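PDB 2D5M: flavoredoxin from Desulfovibrio vulgaris str. 'Miyazaki F', which probably transfers electrons through a bound flavin mononucleotide, as a member of the flavin reductase-like family of FMN-binding proteins. Local coordinates for residues 33-38 with 162-167; 46-51 with 66-71; 58-63 with 120-125. One frame throughout, in Å; residues are numbered along the deposited sequence.

Contact 1 of 3, residues 33-38 with 162-167; sequences AAWAGI and VIFAPV. With FMN (flavin mononucleotide), chain E.
In the flavin pocket of this FMN-binding split-barrel fold, the turn at A34 and W35 meets F164 and P166 beside the isoalloxazine ring. The methyl CB of A34 lies 3.6 Å from CD2 of F164, and a side chain this short leaves its backbone close to the flavin. A34 N donates to flavin N5 at 3.1 Å, while W35 N reaches flavin O4 at 2.9 Å, nearly straight at 161°. W35 is the centre of an inverse gamma turn, and the N-H groups of A34 and W35 both face the flavin's polar edge. The broad indole also extends to the second segment: its CH2 has P166 CB at the ring edge, 4.0 Å away, where the compact pyrrolidine packs. NE1 of the same ring bonds to S41 OG of the second subunit, so this tryptophan joins pocket and dimer interface. F164 suits its place because the face of a flat apolar ring can receive the flavin methyl C7M in a CH-pi type contact. Its CG is anti to the backbone N (chi1 175°), and the ring is sandwiched, with P166 N over one face and flavin C7M over the centre of the other, 3.5 Å above the plane.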
loop_
_atom_site.group_PDB
_atom_site.type_symbol
_atom_site.label_atom_id
_atom_site.label_comp_id
_atom_site.label_asym_id
_atom_site.label_seq_id
_atom_site.Cartn_x
_atom_site.Cartn_y
_atom_site.Cartn_z
ATOM N N ALA A 33 2.187 -5.319 -9.644
ATOM C CA ALA A 33 1.464 -5.738 -8.433
ATOM C C ALA A 33 1.043 -4.491 -7.648
ATOM O O ALA A 33 1.893 -3.694 -7.270
ATOM C CB ALA A 33 2.276 -6.635 -7.554
ATOM N N ALA A 34 -0.249 -4.390 -7.368
ATOM C CA ALA A 34 -0.784 -3.384 -6.474
ATOM C C ALA A 34 -1.310 -3.957 -5.169
ATOM O O ALA A 34 -1.532 -3.195 -4.212
ATOM C CB ALA A 34 -1.899 -2.592 -7.150
ATOM N N TRP A 35 -1.562 -5.277 -5.094
ATOM C CA TRP A 35 -2.059 -5.920 -3.873
ATOM C C TRP A 35 -0.826 -6.264 -3.046
ATOM O O TRP A 35 -0.341 -7.397 -3.005
ATOM C CB TRP A 35 -2.880 -7.146 -4.178
ATOM C CG TRP A 35 -4.283 -6.970 -4.701
ATOM C CD1 TRP A 35 -5.142 -8.014 -4.802
ATOM C CD2 TRP A 35 -5.020 -5.822 -5.156
ATOM N NE1 TRP A 35 -6.348 -7.607 -5.286
ATOM C CE2 TRP A 35 -6.314 -6.265 -5.515
ATOM C CE3 TRP A 35 -4.747 -4.457 -5.282
ATOM C CZ2 TRP A 35 -7.297 -5.418 -6.001
ATOM C CZ3 TRP A 35 -5.718 -3.602 -5.773
ATOM C CH2 TRP A 35 -7.002 -4.086 -6.131
ATOM N N ALA A 36 -0.256 -5.247 -2.418
ATOM C CA ALA A 36 1.065 -5.303 -1.846
ATOM C C ALA A 36 1.257 -4.163 -0.876
ATOM O O ALA A 36 0.599 -3.127 -0.965
ATOM C CB ALA A 36 2.139 -5.208 -2.947
ATOM N N GLY A 37 2.242 -4.343 0.025
ATOM C CA GLY A 37 2.658 -3.266 0.908
ATOM C C GLY A 37 3.660 -3.804 1.893
ATOM O O GLY A 37 3.974 -4.978 1.927
ATOM N N ILE A 38 4.258 -2.877 2.674
ATOM C CA ILE A 38 5.168 -3.276 3.746
ATOM C C ILE A 38 4.361 -4.040 4.773
ATOM O O ILE A 38 3.239 -3.628 5.104
ATOM C CB ILE A 38 5.906 -2.073 4.310
ATOM C CG1 ILE A 38 6.754 -1.394 3.210
ATOM C CG2 ILE A 38 6.741 -2.435 5.528
ATOM C CD1 ILE A 38 7.312 -0.045 3.602
ATOM N N VAL A 162 4.511 6.047 -9.095
ATOM C CA VAL A 162 3.136 5.964 -9.559
ATOM C C VAL A 162 2.251 5.365 -8.482
ATOM O O VAL A 162 2.602 4.389 -7.810
ATOM C CB VAL A 162 3.053 5.137 -10.841
ATOM C CG1 VAL A 162 1.654 4.941 -11.366
ATOM C CG2 VAL A 162 3.911 5.690 -11.966
ATOM N N ILE A 163 1.060 5.902 -8.363
ATOM C CA ILE A 163 -0.007 5.445 -7.536
ATOM C C ILE A 163 -1.095 4.789 -8.381
ATOM O O ILE A 163 -1.479 5.359 -9.401
ATOM C CB ILE A 163 -0.694 6.595 -6.701
ATOM C CG1 ILE A 163 0.354 7.269 -5.795
ATOM C CG2 ILE A 163 -1.875 6.214 -5.922
ATOM C CD1 ILE A 163 -0.158 8.648 -5.435
ATOM N N PHE A 164 -1.641 3.643 -7.973
ATOM C CA PHE A 164 -2.746 3.010 -8.638
ATOM C C PHE A 164 -4.059 3.268 -7.900
ATOM O O PHE A 164 -4.124 3.130 -6.678
ATOM C CB PHE A 164 -2.507 1.517 -8.805
ATOM C CG PHE A 164 -3.629 0.692 -9.383
ATOM C CD1 PHE A 164 -4.120 0.994 -10.673
ATOM C CD2 PHE A 164 -4.203 -0.336 -8.716
ATOM C CE1 PHE A 164 -5.100 0.237 -11.242
ATOM C CE2 PHE A 164 -5.148 -1.139 -9.286
ATOM C CZ PHE A 164 -5.633 -0.848 -10.559
ATOM N N ALA A 165 -5.063 3.710 -8.660
ATOM C CA ALA A 165 -6.438 3.872 -8.183
ATOM C C ALA A 165 -7.234 2.658 -8.660
ATOM O O ALA A 165 -7.565 2.590 -9.868
ATOM C CB ALA A 165 -7.025 5.167 -8.713
ATOM N N PRO A 166 -7.539 1.700 -7.783
ATOM C CA PRO A 166 -8.243 0.514 -8.231
ATOM C C PRO A 166 -9.700 0.784 -8.588
ATOM O O PRO A 166 -10.286 1.783 -8.148
ATOM C CB PRO A 166 -8.136 -0.401 -6.995
ATOM C CG PRO A 166 -8.097 0.529 -5.836
ATOM C CD PRO A 166 -7.242 1.661 -6.342
ATOM N N VAL A 167 -10.264 -0.098 -9.393
ATOM C CA VAL A 167 -11.683 -0.125 -9.818
ATOM C C VAL A 167 -11.911 0.917 -10.915
ATOM O O VAL A 167 -12.332 0.573 -12.002
ATOM C CB VAL A 167 -12.704 0.004 -8.682
ATOM C CG1 VAL A 167 -14.111 -0.179 -9.214
ATOM C CG2 VAL A 167 -12.414 -1.006 -7.578
HETATM N N1 FMN E . -1.517 -9.594 -10.513
HETATM C C2 FMN E . -1.308 -10.209 -9.308
HETATM O O2 FMN E . -1.246 -11.444 -9.228
HETATM N N3 FMN E . -1.202 -9.420 -8.165
HETATM C C4 FMN E . -1.325 -8.050 -8.129
HETATM O O4 FMN E . -1.220 -7.429 -7.050
HETATM C C4A FMN E . -1.596 -7.416 -9.373
HETATM N N5 FMN E . -1.786 -6.075 -9.404
HETATM C C5A FMN E . -1.875 -5.511 -10.652
HETATM C C6 FMN E . -2.048 -4.100 -10.722
HETATM C C7 FMN E . -2.108 -3.408 -11.921
HETATM C C7M FMN E . -2.341 -1.917 -11.984
HETATM C C8 FMN E . -1.949 -4.177 -13.134
HETATM C C8M FMN E . -1.916 -3.439 -14.463
HETATM C C9 FMN E . -1.854 -5.556 -13.082
HETATM C C9A FMN E . -1.808 -6.236 -11.876
HETATM N N10 FMN E . -1.743 -7.643 -11.764
HETATM C C10 FMN E . -1.579 -8.236 -10.536
HETATM C "C1'" FMN E . -1.768 -8.483 -12.993
HETATM C "C2'" FMN E . -0.383 -8.983 -13.397
HETATM O "O2'" FMN E . 0.595 -7.937 -13.415
HETATM C "C3'" FMN E . -0.478 -9.582 -14.804
HETATM O "O3'" FMN E . -1.267 -10.790 -14.690
HETATM C "C4'" FMN E . 0.864 -9.882 -15.454
HETATM O "O4'" FMN E . 0.586 -10.086 -16.866
HETATM C "C5'" FMN E . 1.553 -11.083 -14.907
HETATM O "O5'" FMN E . 2.805 -11.252 -15.645
HETATM P P FMN E . 3.629 -12.635 -15.589
HETATM O O1P FMN E . 2.708 -13.757 -16.091
HETATM O O2P FMN E . 4.092 -12.918 -14.180
HETATM O O3P FMN E . 4.757 -12.322 -16.555
#

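Contact 2 of 3, residues 46-51 with 66-71; sequences IAVSLR and FTISIP. With FMN (flavin mononucleotide), chain E.
In I46 a first torsion of -69° sets CG2 anti to the backbone N, and this branch meets I68 CD1 at 3.6 Å. On I68 it is CG1, beside the backbone N, that leads out to CD1, and the side chains meet tip to tip. Isoleucine suits this buried seam, since I46 offers two branches, CG2 and CD1, to the single CD1 tip of I68. V48 extends it less certainly, being modelled in two positions: in the conformer described, its CG2 lies 4.1 Å from CE1 of F66, the two side chains sliding past each other.

Beyond V48 the chain lines the flavin pocket with its backbone and R51, while L50 stays buried. S49 O accepts from flavin N3 at 2.9 Å, almost straight at 175°, and R51 N donates to flavin O2 at 3.0 Å. The R51 chain bends at its third torsion, bringing NH2 to two acceptors: flavin N1, in the guanidinium plane at 3.0 Å, and ribityl O3' at 2.9 Å. A positive group here would probably favour negative charge on the N1-C2-O2 side of a reduced flavin.

Strands 46-48 and 66-70 run almost perpendicular (93°), meeting through side chains across the barrel interior. Strand 28-41 flanks the first through I38 and A33, strand 14-22 lies against the second through F17 and V19, and helix 55-63 connects the two in sequence.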
loop_
_atom_site.group_PDB
_atom_site.type_symbol
_atom_site.label_atom_id
_atom_site.label_comp_id
_atom_site.label_asym_id
_atom_site.label_seq_id
_atom_site.Cartn_x
_atom_site.Cartn_y
_atom_site.Cartn_z
ATOM N N ILE A 46 8.157 -6.905 2.733
ATOM C CA ILE A 46 7.032 -6.552 1.888
ATOM C C ILE A 46 6.260 -7.807 1.558
ATOM O O ILE A 46 6.870 -8.847 1.215
ATOM C CB ILE A 46 7.499 -5.812 0.602
ATOM C CG1 ILE A 46 8.032 -4.444 1.028
ATOM C CG2 ILE A 46 6.404 -5.723 -0.435
ATOM C CD1 ILE A 46 8.729 -3.676 -0.104
ATOM N N ALA A 47 4.965 -7.709 1.618
ATOM C CA ALA A 47 4.016 -8.748 1.201
ATOM C C ALA A 47 3.457 -8.397 -0.160
ATOM O O ALA A 47 3.069 -7.257 -0.419
ATOM C CB ALA A 47 2.911 -8.866 2.238
ATOM N N VAL A 48 3.378 -9.413 -1.030
ATOM C CA VAL A 48 2.813 -9.243 -2.372
ATOM C C VAL A 48 1.877 -10.422 -2.634
ATOM O O VAL A 48 2.274 -11.570 -2.457
ATOM C CB VAL A 48 3.900 -9.165 -3.438
ATOM C CG1 VAL A 48 3.190 -8.640 -4.685
ATOM C CG2 VAL A 48 5.098 -8.304 -3.082
ATOM N N SER A 49 0.674 -10.139 -3.031
ATOM C CA SER A 49 -0.300 -11.179 -3.379
ATOM C C SER A 49 -0.229 -11.448 -4.850
ATOM O O SER A 49 -0.743 -10.637 -5.605
ATOM C CB SER A 49 -1.693 -10.699 -2.982
ATOM O OG SER A 49 -1.806 -10.544 -1.601
ATOM N N LEU A 50 0.375 -12.550 -5.264
ATOM C CA LEU A 50 0.553 -12.921 -6.653
ATOM C C LEU A 50 -0.219 -14.188 -6.952
ATOM O O LEU A 50 -0.087 -15.187 -6.259
ATOM C CB LEU A 50 2.045 -13.152 -6.968
ATOM C CG LEU A 50 3.010 -12.001 -6.652
ATOM C CD1 LEU A 50 4.420 -12.246 -7.122
ATOM C CD2 LEU A 50 2.456 -10.681 -7.246
ATOM N N ARG A 51 -1.007 -14.141 -8.005
ATOM C CA ARG A 51 -1.807 -15.262 -8.412
ATOM C C ARG A 51 -0.967 -16.376 -8.994
ATOM O O ARG A 51 0.027 -16.182 -9.679
ATOM C CB ARG A 51 -2.852 -14.824 -9.462
ATOM C CG ARG A 51 -3.926 -13.941 -8.892
ATOM C CD ARG A 51 -4.857 -13.261 -9.931
ATOM N NE ARG A 51 -3.952 -12.393 -10.660
ATOM C CZ ARG A 51 -3.413 -12.613 -11.865
ATOM N NH1 ARG A 51 -3.781 -13.607 -12.647
ATOM N NH2 ARG A 51 -2.500 -11.754 -12.280
ATOM N N PHE A 66 13.075 -12.080 -5.364
ATOM C CA PHE A 66 12.430 -11.204 -6.302
ATOM C C PHE A 66 12.876 -9.775 -5.965
ATOM O O PHE A 66 13.391 -9.510 -4.881
ATOM C CB PHE A 66 10.911 -11.311 -6.277
ATOM C CG PHE A 66 10.213 -11.042 -4.953
ATOM C CD1 PHE A 66 9.656 -9.773 -4.715
ATOM C CD2 PHE A 66 10.057 -12.005 -3.998
ATOM C CE1 PHE A 66 8.946 -9.540 -3.543
ATOM C CE2 PHE A 66 9.399 -11.745 -2.789
ATOM C CZ PHE A 66 8.829 -10.510 -2.557
ATOM N N THR A 67 12.675 -8.878 -6.913
ATOM C CA THR A 67 12.880 -7.479 -6.679
ATOM C C THR A 67 11.544 -6.738 -6.827
ATOM O O THR A 67 10.610 -7.265 -7.402
ATOM C CB THR A 67 13.890 -6.852 -7.668
ATOM O OG1 THR A 67 13.294 -6.904 -8.950
ATOM C CG2 THR A 67 15.211 -7.569 -7.614
ATOM N N ILE A 68 11.509 -5.504 -6.308
ATOM C CA ILE A 68 10.465 -4.541 -6.578
ATOM C C ILE A 68 11.144 -3.306 -7.137
ATOM O O ILE A 68 11.966 -2.701 -6.484
ATOM C CB ILE A 68 9.632 -4.257 -5.328
ATOM C CG1 ILE A 68 8.755 -5.477 -4.997
ATOM C CG2 ILE A 68 8.800 -2.960 -5.509
ATOM C CD1 ILE A 68 8.098 -5.434 -3.645
ATOM N N SER A 69 10.734 -2.943 -8.340
ATOM C CA SER A 69 11.196 -1.704 -8.952
ATOM C C SER A 69 10.019 -0.742 -9.006
ATOM O O SER A 69 8.901 -1.120 -9.366
ATOM C CB SER A 69 11.740 -1.968 -10.359
ATOM O OG SER A 69 12.807 -2.871 -10.369
ATOM N N ILE A 70 10.275 0.518 -8.630
ATOM C CA ILE A 70 9.206 1.515 -8.510
ATOM C C ILE A 70 9.310 2.455 -9.716
ATOM O O ILE A 70 10.307 3.137 -9.855
ATOM C CB ILE A 70 9.316 2.231 -7.177
ATOM C CG1 ILE A 70 9.113 1.210 -6.045
ATOM C CG2 ILE A 70 8.337 3.373 -7.075
ATOM C CD1 ILE A 70 8.994 1.610 -4.656
ATOM N N PRO A 71 8.290 2.448 -10.589
ATOM C CA PRO A 71 8.382 3.298 -11.801
ATOM C C PRO A 71 8.159 4.769 -11.401
ATOM O O PRO A 71 7.350 5.090 -10.523
ATOM C CB PRO A 71 7.240 2.835 -12.666
ATOM C CG PRO A 71 6.248 2.302 -11.681
ATOM C CD PRO A 71 7.052 1.683 -10.530
HETATM N N1 FMN E . -1.517 -9.594 -10.513
HETATM C C2 FMN E . -1.308 -10.209 -9.308
HETATM O O2 FMN E . -1.246 -11.444 -9.228
HETATM N N3 FMN E . -1.202 -9.420 -8.165
HETATM C C4 FMN E . -1.325 -8.050 -8.129
HETATM O O4 FMN E . -1.220 -7.429 -7.050
HETATM C C4A FMN E . -1.596 -7.416 -9.373
HETATM N N5 FMN E . -1.786 -6.075 -9.404
HETATM C C5A FMN E . -1.875 -5.511 -10.652
HETATM C C6 FMN E . -2.048 -4.100 -10.722
HETATM C C7 FMN E . -2.108 -3.408 -11.921
HETATM C C7M FMN E . -2.341 -1.917 -11.984
HETATM C C8 FMN E . -1.949 -4.177 -13.134
HETATM C C8M FMN E . -1.916 -3.439 -14.463
HETATM C C9 FMN E . -1.854 -5.556 -13.082
HETATM C C9A FMN E . -1.808 -6.236 -11.876
HETATM N N10 FMN E . -1.743 -7.643 -11.764
HETATM C C10 FMN E . -1.579 -8.236 -10.536
HETATM C "C1'" FMN E . -1.768 -8.483 -12.993
HETATM C "C2'" FMN E . -0.383 -8.983 -13.397
HETATM O "O2'" FMN E . 0.595 -7.937 -13.415
HETATM C "C3'" FMN E . -0.478 -9.582 -14.804
HETATM O "O3'" FMN E . -1.267 -10.790 -14.690
HETATM C "C4'" FMN E . 0.864 -9.882 -15.454
HETATM O "O4'" FMN E . 0.586 -10.086 -16.866
HETATM C "C5'" FMN E . 1.553 -11.083 -14.907
HETATM O "O5'" FMN E . 2.805 -11.252 -15.645
HETATM P P FMN E . 3.629 -12.635 -15.589
HETATM O O1P FMN E . 2.708 -13.757 -16.091
HETATM O O2P FMN E . 4.092 -12.918 -14.180
HETATM O O3P FMN E . 4.757 -12.322 -16.555
#

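Contact 3 of 3, residues 58-63 with 120-125; sequences RSITER and LKLIHQ
R58 O is gripped by two donors within helix 55-63: OG1 of T61, the residue whose methyl faces Q125, at 2.8 Å, and the backbone N of E62 at 3.1 Å. The second is the ordinary helical bond. The first uses a threonine torsion (chi1 66°) that sets OG1 between the backbone N and the carbonyl carbon, folding the hydroxyl back over the preceding turn. CG2 then remains to lie against the end of the extended Q125 side chain, which crosses it obliquely. Threonine suits this solvent-exposed margin: its hydroxyl is satisfied by its own helix and its methyl is left to pack across against Q125.

Deeper in, I60 presents CG2 to CD2 of L122 at 4.0 Å, the two side chains crossing at about a right angle. L122 CD2 is equally near I60 O, so the leucine tip rests on the helix backbone as well as on the isoleucine branch. The pair is aliphatic, as befits the inner side of a helix laid against a sheet.

On the helix itself, NE of R58 makes a salt bridge to OE2 of E62 one turn on, at 2.8 Å; OE2 lies in the guanidinium plane, while the donor meets its syn side from well out of the carboxylate plane (34°). Because R24 brings a like charge near R58, this acid probably eases the local repulsion.

I123 and H124 both face I135 and form a classic beta bulge. The extra residue shifts the facing pattern, and L122 and Q125, three positions apart, both point toward the helix. F134 of strand 133-144 backs I60, L122 and Q125, while F66 of strand 65-70 and T21 of strand 14-22 also touch I60.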
loop_
_atom_site.group_PDB
_atom_site.type_symbol
_atom_site.label_atom_id
_atom_site.label_comp_id
_atom_site.label_asym_id
_atom_site.label_seq_id
_atom_site.Cartn_x
_atom_site.Cartn_y
_atom_site.Cartn_z
ATOM N N ARG A 58 5.591 -18.762 -10.434
ATOM C CA ARG A 58 6.430 -19.939 -10.621
ATOM C C ARG A 58 7.876 -19.563 -10.347
ATOM O O ARG A 58 8.585 -20.257 -9.608
ATOM C CB ARG A 58 6.264 -20.487 -12.021
ATOM C CG ARG A 58 7.216 -21.676 -12.294
ATOM C CD ARG A 58 6.985 -22.238 -13.689
ATOM N NE ARG A 58 7.943 -23.304 -13.942
ATOM C CZ ARG A 58 7.861 -24.112 -15.014
ATOM N NH1 ARG A 58 6.880 -23.896 -15.876
ATOM N NH2 ARG A 58 8.768 -25.077 -15.183
ATOM N N SER A 59 8.343 -18.474 -10.914
ATOM C CA SER A 59 9.759 -18.103 -10.741
ATOM C C SER A 59 10.099 -17.841 -9.276
ATOM O O SER A 59 11.183 -18.230 -8.818
ATOM C CB SER A 59 10.092 -16.879 -11.601
ATOM O OG SER A 59 9.954 -17.245 -12.962
ATOM N N ILE A 60 9.206 -17.205 -8.521
ATOM C CA ILE A 60 9.509 -16.943 -7.129
ATOM C C ILE A 60 9.556 -18.236 -6.358
ATOM O O ILE A 60 10.425 -18.430 -5.488
ATOM C CB ILE A 60 8.488 -15.964 -6.485
ATOM C CG1 ILE A 60 8.616 -14.592 -7.125
ATOM C CG2 ILE A 60 8.661 -15.923 -4.970
ATOM C CD1 ILE A 60 7.606 -13.559 -6.651
ATOM N N THR A 61 8.653 -19.175 -6.630
ATOM C CA THR A 61 8.679 -20.467 -5.943
ATOM C C THR A 61 9.972 -21.204 -6.245
ATOM O O THR A 61 10.489 -21.929 -5.391
ATOM C CB THR A 61 7.488 -21.382 -6.238
ATOM O OG1 THR A 61 7.464 -21.812 -7.577
ATOM C CG2 THR A 61 6.147 -20.708 -5.948
ATOM N N GLU A 62 10.563 -21.023 -7.397
ATOM C CA GLU A 62 11.782 -21.722 -7.783
ATOM C C GLU A 62 13.037 -21.056 -7.252
ATOM O O GLU A 62 13.952 -21.761 -6.861
ATOM C CB GLU A 62 11.842 -21.744 -9.338
ATOM C CG GLU A 62 10.809 -22.677 -9.953
ATOM C CD GLU A 62 10.706 -22.631 -11.460
ATOM O OE1 GLU A 62 11.256 -21.659 -12.068
ATOM O OE2 GLU A 62 10.002 -23.540 -12.033
ATOM N N ARG A 63 13.123 -19.732 -7.299
ATOM C CA ARG A 63 14.358 -19.064 -6.930
ATOM C C ARG A 63 14.381 -18.459 -5.554
ATOM O O ARG A 63 15.443 -18.128 -5.007
ATOM C CB ARG A 63 14.696 -17.971 -7.937
ATOM C CG ARG A 63 15.257 -18.703 -9.205
ATOM C CD ARG A 63 15.838 -17.660 -10.125
ATOM N NE ARG A 63 16.154 -18.278 -11.386
ATOM C CZ ARG A 63 17.319 -18.743 -11.746
ATOM N NH1 ARG A 63 18.371 -18.707 -10.938
ATOM N NH2 ARG A 63 17.422 -19.299 -12.933
ATOM N N LEU A 120 14.691 -8.444 -2.590
ATOM C CA LEU A 120 14.015 -9.238 -1.561
ATOM C C LEU A 120 14.344 -10.729 -1.663
ATOM O O LEU A 120 14.438 -11.336 -2.720
ATOM C CB LEU A 120 12.489 -9.061 -1.617
ATOM C CG LEU A 120 12.032 -7.603 -1.497
ATOM C CD1 LEU A 120 11.710 -6.990 -2.872
ATOM C CD2 LEU A 120 10.831 -7.443 -0.562
ATOM N N LYS A 121 14.487 -11.317 -0.459
ATOM C CA LYS A 121 14.629 -12.754 -0.256
ATOM C C LYS A 121 13.314 -13.311 0.202
ATOM O O LYS A 121 12.727 -12.813 1.188
ATOM C CB LYS A 121 15.697 -13.041 0.797
ATOM C CG LYS A 121 15.891 -14.468 1.254
ATOM C CD LYS A 121 16.913 -14.642 2.371
ATOM C CE LYS A 121 16.499 -13.973 3.670
ATOM N NZ LYS A 121 17.158 -14.389 4.918
ATOM N N LEU A 122 12.775 -14.362 -0.415
ATOM C CA LEU A 122 11.527 -14.946 0.027
ATOM C C LEU A 122 11.703 -15.576 1.418
ATOM O O LEU A 122 12.582 -16.437 1.589
ATOM C CB LEU A 122 11.096 -16.037 -0.954
ATOM C CG LEU A 122 9.719 -16.635 -0.677
ATOM C CD1 LEU A 122 8.628 -15.603 -0.782
ATOM C CD2 LEU A 122 9.463 -17.848 -1.600
ATOM N N ILE A 123 10.867 -15.194 2.366
ATOM C CA ILE A 123 10.923 -15.732 3.726
ATOM C C ILE A 123 9.619 -16.435 4.121
ATOM O O ILE A 123 9.685 -17.300 5.015
ATOM C CB ILE A 123 11.373 -14.692 4.764
ATOM C CG1 ILE A 123 10.486 -13.448 4.781
ATOM C CG2 ILE A 123 12.834 -14.354 4.550
ATOM C CD1 ILE A 123 10.670 -12.626 6.049
ATOM N N HIS A 124 8.481 -16.147 3.520
ATOM C CA HIS A 124 7.273 -16.885 3.840
ATOM C C HIS A 124 6.425 -16.989 2.602
ATOM O O HIS A 124 6.414 -16.054 1.773
ATOM C CB HIS A 124 6.408 -16.231 4.933
ATOM C CG HIS A 124 7.089 -15.903 6.233
ATOM N ND1 HIS A 124 7.459 -16.869 7.139
ATOM C CD2 HIS A 124 7.441 -14.693 6.779
ATOM C CE1 HIS A 124 8.021 -16.265 8.194
ATOM N NE2 HIS A 124 8.023 -14.959 8.005
ATOM N N GLN A 125 5.702 -18.065 2.403
ATOM C CA GLN A 125 4.693 -18.228 1.357
ATOM C C GLN A 125 3.437 -18.590 2.094
ATOM O O GLN A 125 3.307 -19.716 2.643
ATOM C CB GLN A 125 5.138 -19.233 0.300
ATOM C CG GLN A 125 4.168 -19.403 -0.860
ATOM C CD GLN A 125 4.540 -20.370 -1.932
ATOM O OE1 GLN A 125 3.650 -20.759 -2.677
ATOM N NE2 GLN A 125 5.810 -20.707 -2.061
#

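In the fold
From the N terminus, segment 33-38 on strand 28-41 opens the long loop that contact 1 closes when the chain returns at 162-167. Inside it, strand 44-48 opens contact 2, helix 55-63 opens contact 3, and strand 65-70 then closes contact 2 before strand 116-126 closes contact 3. Contacts 2 and 3 therefore cross along the chain, and both are nested within contact 1. Contacts 1 and 2 adjoin through the pairing of strands 28-41 and 44-48, and both touch the FMN. Contacts 2 and 3 adjoin through the pairing of 65-70 with 116-126, while contacts 1 and 3, centres about 20 Å apart, share the sheet without touching.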